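Local coordinates for ankyrin repeat domain protein (PDB 6MCA) that is an ankyrin-repeat effector of Legionella with a cysteine protease-like domain, and interacts with the host LARP7 component of the 7SK snRNP complex, at residues A[385-396]-A[432-440]. Numbering follows the deposited sequence.
Sequences EWDKDRALDECI and RAEKILNIL
Arg432 reaches across from helix 427-440 and inserts its side chain as a knob among Glu385, Lys388, Asp389 and Leu392 of helix 373-399. With its chain extended from CG to NE, the guanidinium presents its edge to two carboxylates, Asp389 off NE and Glu385 off NH2. Arg432 NE gives a nearly straight bond to Asp389 OD1 (2.7 Å, N-H...O angle 167°), which it meets on the syn side but tilted out of the carboxylate plane. Arg432 NH2 forms a salt bridge with Glu385 OE2, also at 2.7 Å. Both acceptors lie close to the guanidinium plane, yet neither carboxylate is coplanar with it: that of Glu385 is turned 52° away, and its oxygen is approached from above the carboxylate plane. Glu385 gets there by bending at its CB-CG bond, and its other oxygen, OE1, takes a bond from Lys388 NZ. Water 1 links Glu385 OE2 to Arg432 NH1, while Lys388 CB lies over one guanidinium face. Gripped along its edge by both acids, the arginine head has its rotation well defined.

Nearer the Arg432 backbone, Leu392 spreads its two methyls: Leu392 CD2 packs on Arg432 CB (3.7 Å), and CD1 meets Ile436 CG1. Further along, extended Lys435 crosses Ile396 at about a right angle, Lys435 CB 3.5 Å from Ile396 CD1, and its NZ makes a separate salt bridge to the syn lone pair of Asp393 OD1 (3.0 Å). Ile439 CD1 touches Ile396 CG2. Leu414 of helix 404-421 backs Leu392 and Ile436, placing that helix against the pair. Here two nearly parallel helices, their segment axes 10.8 Å apart and inclined at 14°, pack in the all-helical C-terminal part of the chain through one arginine knob in a four-residue hole, with a salt-bridge network.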
ATOM      1  N   GLU A 385       6.731  -1.509 -15.974  1.00 27.77           N
ATOM      2  CA  GLU A 385       5.873  -1.612 -17.152  1.00 37.36           C
ATOM      3  C   GLU A 385       5.069  -2.908 -17.140  1.00 32.07           C
ATOM      4  O   GLU A 385       3.876  -2.916 -17.488  1.00 27.25           O
ATOM      5  CB  GLU A 385       6.712  -1.503 -18.425  1.00 28.32           C
ATOM      6  CG  GLU A 385       7.277  -0.110 -18.681  1.00 39.95           C
ATOM      7  CD  GLU A 385       6.202   0.962 -18.741  1.00 42.74           C
ATOM      8  OE1 GLU A 385       6.209   1.864 -17.877  1.00 41.65           O
ATOM      9  OE2 GLU A 385       5.350   0.904 -19.653  1.00 60.47           O
ATOM     10  N   TRP A 386       5.702  -4.015 -16.732  1.00 28.92           N
ATOM     11  CA  TRP A 386       4.984  -5.279 -16.622  1.00 26.70           C
ATOM     12  C   TRP A 386       3.831  -5.171 -15.635  1.00 31.66           C
ATOM     13  O   TRP A 386       2.747  -5.708 -15.882  1.00 28.37           O
ATOM     14  CB  TRP A 386       5.945  -6.393 -16.204  1.00 29.82           C
ATOM     15  CG  TRP A 386       5.271  -7.714 -15.990  1.00 32.64           C
ATOM     16  CD1 TRP A 386       5.137  -8.722 -16.899  1.00 35.63           C
ATOM     17  CD2 TRP A 386       4.633  -8.169 -14.790  1.00 28.16           C
ATOM     18  NE1 TRP A 386       4.456  -9.776 -16.341  1.00 34.11           N
ATOM     19  CE2 TRP A 386       4.134  -9.461 -15.047  1.00 36.08           C
ATOM     20  CE3 TRP A 386       4.434  -7.609 -13.524  1.00 26.69           C
ATOM     21  CZ2 TRP A 386       3.451 -10.202 -14.085  1.00 30.83           C
ATOM     22  CZ3 TRP A 386       3.755  -8.345 -12.572  1.00 33.81           C
ATOM     23  CH2 TRP A 386       3.272  -9.627 -12.857  1.00 28.92           C
ATOM     24  N   ASP A 387       4.040  -4.477 -14.513  1.00 30.74           N
ATOM     25  CA  ASP A 387       2.977  -4.360 -13.519  1.00 27.11           C
ATOM     26  C   ASP A 387       1.844  -3.474 -14.022  1.00 28.08           C
ATOM     27  O   ASP A 387       0.666  -3.759 -13.765  1.00 28.71           O
ATOM     28  CB  ASP A 387       3.543  -3.824 -12.204  1.00 30.39           C
ATOM     29  CG  ASP A 387       2.766  -4.311 -10.996  1.00 39.89           C
ATOM     30  OD1 ASP A 387       2.401  -5.506 -10.967  1.00 35.48           O
ATOM     31  OD2 ASP A 387       2.518  -3.503 -10.077  1.00 40.73           O
ATOM     32  N   LYS A 388       2.180  -2.391 -14.731  1.00 29.09           N
ATOM     33  CA  LYS A 388       1.152  -1.587 -15.389  1.00 33.79           C
ATOM     34  C   LYS A 388       0.266  -2.460 -16.271  1.00 32.18           C
ATOM     35  O   LYS A 388      -0.969  -2.464 -16.139  1.00 32.89           O
ATOM     36  CB  LYS A 388       1.799  -0.486 -16.231  1.00 32.10           C
ATOM     37  CG  LYS A 388       2.430   0.652 -15.452  1.00 40.76           C
ATOM     38  CD  LYS A 388       2.971   1.703 -16.411  1.00 24.71           C
ATOM     39  CE  LYS A 388       3.661   2.839 -15.678  1.00 55.85           C
ATOM     40  NZ  LYS A 388       4.229   3.837 -16.628  1.00 59.65           N
ATOM     41  N   ASP A 389       0.893  -3.215 -17.177  1.00 28.75           N
ATOM     42  CA  ASP A 389       0.122  -4.042 -18.099  1.00 27.93           C
ATOM     43  C   ASP A 389      -0.636  -5.149 -17.370  1.00 42.78           C
ATOM     44  O   ASP A 389      -1.744  -5.508 -17.781  1.00 35.01           O
ATOM     45  CB  ASP A 389       1.040  -4.625 -19.171  1.00 34.25           C
ATOM     46  CG  ASP A 389       1.555  -3.566 -20.131  1.00 54.96           C
ATOM     47  OD1 ASP A 389       0.785  -2.641 -20.465  1.00 38.60           O
ATOM     48  OD2 ASP A 389       2.730  -3.656 -20.547  1.00 54.44           O
ATOM     49  N   ARG A 390      -0.076  -5.678 -16.280  1.00 32.42           N
ATOM     50  CA  ARG A 390      -0.758  -6.719 -15.516  1.00 30.80           C
ATOM     51  C   ARG A 390      -2.031  -6.184 -14.876  1.00 37.02           C
ATOM     52  O   ARG A 390      -3.080  -6.838 -14.915  1.00 42.61           O
ATOM     53  CB  ARG A 390       0.184  -7.285 -14.450  1.00 32.90           C
ATOM     54  CG  ARG A 390      -0.375  -8.473 -13.673  1.00 24.71           C
ATOM     55  CD  ARG A 390      -0.976  -8.052 -12.334  1.00 36.10           C
ATOM     56  NE  ARG A 390       0.020  -7.498 -11.420  1.00 38.02           N
ATOM     57  CZ  ARG A 390      -0.181  -7.316 -10.118  1.00 38.80           C
ATOM     58  NH1 ARG A 390      -1.344  -7.645  -9.573  1.00 37.64           N
ATOM     59  NH2 ARG A 390       0.781  -6.806  -9.360  1.00 29.55           N
ATOM     60  N   ALA A 391      -1.956  -4.997 -14.269  1.00 25.85           N
ATOM     61  CA  ALA A 391      -3.146  -4.407 -13.665  1.00 33.25           C
ATOM     62  C   ALA A 391      -4.198  -4.090 -14.722  1.00 35.74           C
ATOM     63  O   ALA A 391      -5.400  -4.330 -14.512  1.00 38.15           O
ATOM     64  CB  ALA A 391      -2.767  -3.152 -12.881  1.00 26.08           C
ATOM     65  N   LEU A 392      -3.766  -3.557 -15.870  1.00 35.24           N
ATOM     66  CA  LEU A 392      -4.710  -3.285 -16.950  1.00 33.33           C
ATOM     67  C   LEU A 392      -5.394  -4.566 -17.424  1.00 31.84           C
ATOM     68  O   LEU A 392      -6.614  -4.586 -17.647  1.00 35.52           O
ATOM     69  CB  LEU A 392      -3.990  -2.595 -18.108  1.00 28.66           C
ATOM     70  CG  LEU A 392      -4.840  -2.211 -19.320  1.00 41.96           C
ATOM     71  CD1 LEU A 392      -6.025  -1.364 -18.894  1.00 37.44           C
ATOM     72  CD2 LEU A 392      -3.997  -1.473 -20.345  1.00 30.20           C
ATOM     73  N   ASP A 393      -4.624  -5.649 -17.572  1.00 33.31           N
ATOM     74  CA  ASP A 393      -5.196  -6.922 -18.001  1.00 35.64           C
ATOM     75  C   ASP A 393      -6.161  -7.474 -16.959  1.00 39.64           C
ATOM     76  O   ASP A 393      -7.187  -8.063 -17.311  1.00 33.29           O
ATOM     77  CB  ASP A 393      -4.082  -7.929 -18.283  1.00 33.30           C
ATOM     78  CG  ASP A 393      -3.259  -7.562 -19.501  1.00 52.28           C
ATOM     79  OD1 ASP A 393      -3.686  -6.671 -20.264  1.00 42.68           O
ATOM     80  OD2 ASP A 393      -2.181  -8.165 -19.692  1.00 56.69           O
ATOM     81  N   GLU A 394      -5.837  -7.310 -15.673  1.00 37.60           N
ATOM     82  CA  GLU A 394      -6.758  -7.723 -14.618  1.00 41.49           C
ATOM     83  C   GLU A 394      -8.092  -7.003 -14.752  1.00 41.11           C
ATOM     84  O   GLU A 394      -9.160  -7.622 -14.668  1.00 38.82           O
ATOM     85  CB  GLU A 394      -6.144  -7.453 -13.244  1.00 39.40           C
ATOM     86  CG  GLU A 394      -5.281  -8.575 -12.703  1.00 44.37           C
ATOM     87  CD  GLU A 394      -4.726  -8.266 -11.325  1.00 62.55           C
ATOM     88  OE1 GLU A 394      -4.850  -7.105 -10.879  1.00 50.23           O
ATOM     89  OE2 GLU A 394      -4.168  -9.184 -10.688  1.00 59.09           O
ATOM     90  N   CYS A 395      -8.047  -5.684 -14.959  1.00 35.80           N
ATOM     91  CA  CYS A 395      -9.284  -4.923 -15.131  1.00 37.40           C
ATOM     92  C   CYS A 395     -10.074  -5.415 -16.339  1.00 36.06           C
ATOM     93  O   CYS A 395     -11.292  -5.630 -16.259  1.00 42.65           O
ATOM     94  CB  CYS A 395      -8.971  -3.434 -15.266  1.00 35.97           C
ATOM     95  SG  CYS A 395      -9.182  -2.502 -13.743  1.00 59.87           S
ATOM     96  N   ILE A 396      -9.390  -5.596 -17.472  1.00 39.08           N
ATOM     97  CA  ILE A 396     -10.074  -6.009 -18.696  1.00 34.88           C
ATOM     98  C   ILE A 396     -10.714  -7.382 -18.518  1.00 35.40           C
ATOM     99  O   ILE A 396     -11.847  -7.616 -18.954  1.00 41.54           O
ATOM    100  CB  ILE A 396      -9.100  -5.985 -19.886  1.00 39.15           C
ATOM    101  CG1 ILE A 396      -8.729  -4.544 -20.233  1.00 26.52           C
ATOM    102  CG2 ILE A 396      -9.703  -6.686 -21.095  1.00 37.60           C
ATOM    103  CD1 ILE A 396      -7.632  -4.436 -21.256  1.00 47.59           C
ATOM    104  N   ARG A 432      -2.250  -0.015 -25.155  1.00 37.45           N
ATOM    105  CA  ARG A 432      -3.138   0.045 -23.996  1.00 45.72           C
ATOM    106  C   ARG A 432      -4.454   0.729 -24.348  1.00 38.52           C
ATOM    107  O   ARG A 432      -5.526   0.313 -23.888  1.00 41.63           O
ATOM    108  CB  ARG A 432      -2.450   0.768 -22.839  1.00 38.81           C
ATOM    109  CG  ARG A 432      -1.136   0.139 -22.404  1.00 44.40           C
ATOM    110  CD  ARG A 432      -0.696   0.658 -21.045  1.00 51.12           C
ATOM    111  NE  ARG A 432       0.553   0.044 -20.606  1.00 40.72           N
ATOM    112  CZ  ARG A 432       1.686   0.711 -20.413  1.00 47.83           C
ATOM    113  NH1 ARG A 432       1.729   2.021 -20.616  1.00 45.38           N
ATOM    114  NH2 ARG A 432       2.776   0.068 -20.014  1.00 34.67           N
ATOM    115  N   ALA A 433      -4.394   1.774 -25.175  1.00 45.45           N
ATOM    116  CA  ALA A 433      -5.603   2.475 -25.588  1.00 44.75           C
ATOM    117  C   ALA A 433      -6.495   1.584 -26.440  1.00 47.85           C
ATOM    118  O   ALA A 433      -7.720   1.651 -26.335  1.00 51.07           O
ATOM    119  CB  ALA A 433      -5.238   3.752 -26.344  1.00 49.07           C
ATOM    120  N   GLU A 434      -5.900   0.755 -27.300  1.00 48.47           N
ATOM    121  CA  GLU A 434      -6.685  -0.211 -28.063  1.00 53.13           C
ATOM    122  C   GLU A 434      -7.376  -1.200 -27.130  1.00 55.79           C
ATOM    123  O   GLU A 434      -8.581  -1.468 -27.261  1.00 58.64           O
ATOM    124  CB  GLU A 434      -5.784  -0.947 -29.056  1.00 54.90           C
ATOM    125  CG  GLU A 434      -6.503  -1.488 -30.279  1.00 79.67           C
ATOM    126  CD  GLU A 434      -6.797  -0.411 -31.305  1.00 88.01           C
ATOM    127  OE1 GLU A 434      -7.954   0.052 -31.370  1.00 94.55           O
ATOM    128  OE2 GLU A 434      -5.867  -0.028 -32.046  1.00 87.58           O
ATOM    129  N   LYS A 435      -6.615  -1.751 -26.178  1.00 45.01           N
ATOM    130  CA  LYS A 435      -7.190  -2.641 -25.172  1.00 34.80           C
ATOM    131  C   LYS A 435      -8.380  -1.997 -24.472  1.00 41.28           C
ATOM    132  O   LYS A 435      -9.413  -2.644 -24.258  1.00 37.60           O
ATOM    133  CB  LYS A 435      -6.128  -3.023 -24.140  1.00 41.22           C
ATOM    134  CG  LYS A 435      -5.125  -4.072 -24.582  1.00 38.98           C
ATOM    135  CD  LYS A 435      -4.313  -4.545 -23.384  1.00 38.00           C
ATOM    136  CE  LYS A 435      -3.061  -5.294 -23.803  1.00 37.42           C
ATOM    137  NZ  LYS A 435      -2.177  -5.568 -22.637  1.00 61.76           N
ATOM    138  N   ILE A 436      -8.253  -0.720 -24.110  1.00 50.57           N
ATOM    139  CA  ILE A 436      -9.302  -0.051 -23.343  1.00 43.23           C
ATOM    140  C   ILE A 436     -10.500   0.274 -24.230  1.00 44.04           C
ATOM    141  O   ILE A 436     -11.657   0.089 -23.829  1.00 38.85           O
ATOM    142  CB  ILE A 436      -8.734   1.212 -22.668  1.00 41.39           C
ATOM    143  CG1 ILE A 436      -7.701   0.827 -21.608  1.00 51.46           C
ATOM    144  CG2 ILE A 436      -9.849   2.041 -22.055  1.00 39.48           C
ATOM    145  CD1 ILE A 436      -6.743   1.943 -21.256  1.00 47.22           C
ATOM    146  N   LEU A 437     -10.247   0.768 -25.445  1.00 53.23           N
ATOM    147  CA  LEU A 437     -11.321   1.124 -26.361  1.00 54.55           C
ATOM    148  C   LEU A 437     -12.113  -0.090 -26.813  1.00 49.90           C
ATOM    149  O   LEU A 437     -13.263   0.064 -27.237  1.00 58.18           O
ATOM    150  CB  LEU A 437     -10.755   1.858 -27.576  1.00 44.84           C
ATOM    151  CG  LEU A 437     -10.259   3.283 -27.323  1.00 54.58           C
ATOM    152  CD1 LEU A 437      -9.583   3.846 -28.565  1.00 66.46           C
ATOM    153  CD2 LEU A 437     -11.399   4.177 -26.868  1.00 42.53           C
ATOM    154  N   ASN A 438     -11.525  -1.289 -26.744  1.00 48.92           N
ATOM    155  CA  ASN A 438     -12.319  -2.495 -26.964  1.00 41.77           C
ATOM    156  C   ASN A 438     -13.535  -2.544 -26.044  1.00 38.10           C
ATOM    157  O   ASN A 438     -14.582  -3.079 -26.425  1.00 48.45           O
ATOM    158  CB  ASN A 438     -11.458  -3.741 -26.761  1.00 53.75           C
ATOM    159  CG  ASN A 438     -11.025  -4.367 -28.068  1.00 51.11           C
ATOM    160  OD1 ASN A 438     -11.208  -3.789 -29.140  1.00 64.94           O
ATOM    161  ND2 ASN A 438     -10.448  -5.560 -27.989  1.00 70.68           N
ATOM    162  N   ILE A 439     -13.419  -1.986 -24.843  1.00 49.88           N
ATOM    163  CA  ILE A 439     -14.505  -1.978 -23.874  1.00 47.53           C
ATOM    164  C   ILE A 439     -15.268  -0.659 -23.890  1.00 44.27           C
ATOM    165  O   ILE A 439     -16.498  -0.652 -23.832  1.00 54.98           O
ATOM    166  CB  ILE A 439     -13.955  -2.284 -22.463  1.00 42.44           C
ATOM    167  CG1 ILE A 439     -13.458  -3.729 -22.385  1.00 35.55           C
ATOM    168  CG2 ILE A 439     -15.009  -2.015 -21.399  1.00 37.54           C
ATOM    169  CD1 ILE A 439     -12.862  -4.097 -21.045  1.00 41.19           C
ATOM    170  N   LEU A 440     -14.557   0.467 -23.979  1.00 60.16           N
ATOM    171  CA  LEU A 440     -15.213   1.768 -23.888  1.00 49.32           C
ATOM    172  C   LEU A 440     -16.007   2.136 -25.135  1.00 61.22           C
ATOM    173  O   LEU A 440     -16.683   3.170 -25.129  1.00 57.70           O
ATOM    174  CB  LEU A 440     -14.184   2.859 -23.594  1.00 45.38           C
ATOM    175  CG  LEU A 440     -13.643   2.868 -22.166  1.00 47.69           C
ATOM    176  CD1 LEU A 440     -12.837   4.129 -21.907  1.00 46.28           C
ATOM    177  CD2 LEU A 440     -14.784   2.739 -21.169  1.00 36.67           C
TER
HETATM  178  O   HOH W   1       4.545   3.542 -20.244  1.00 56.07           O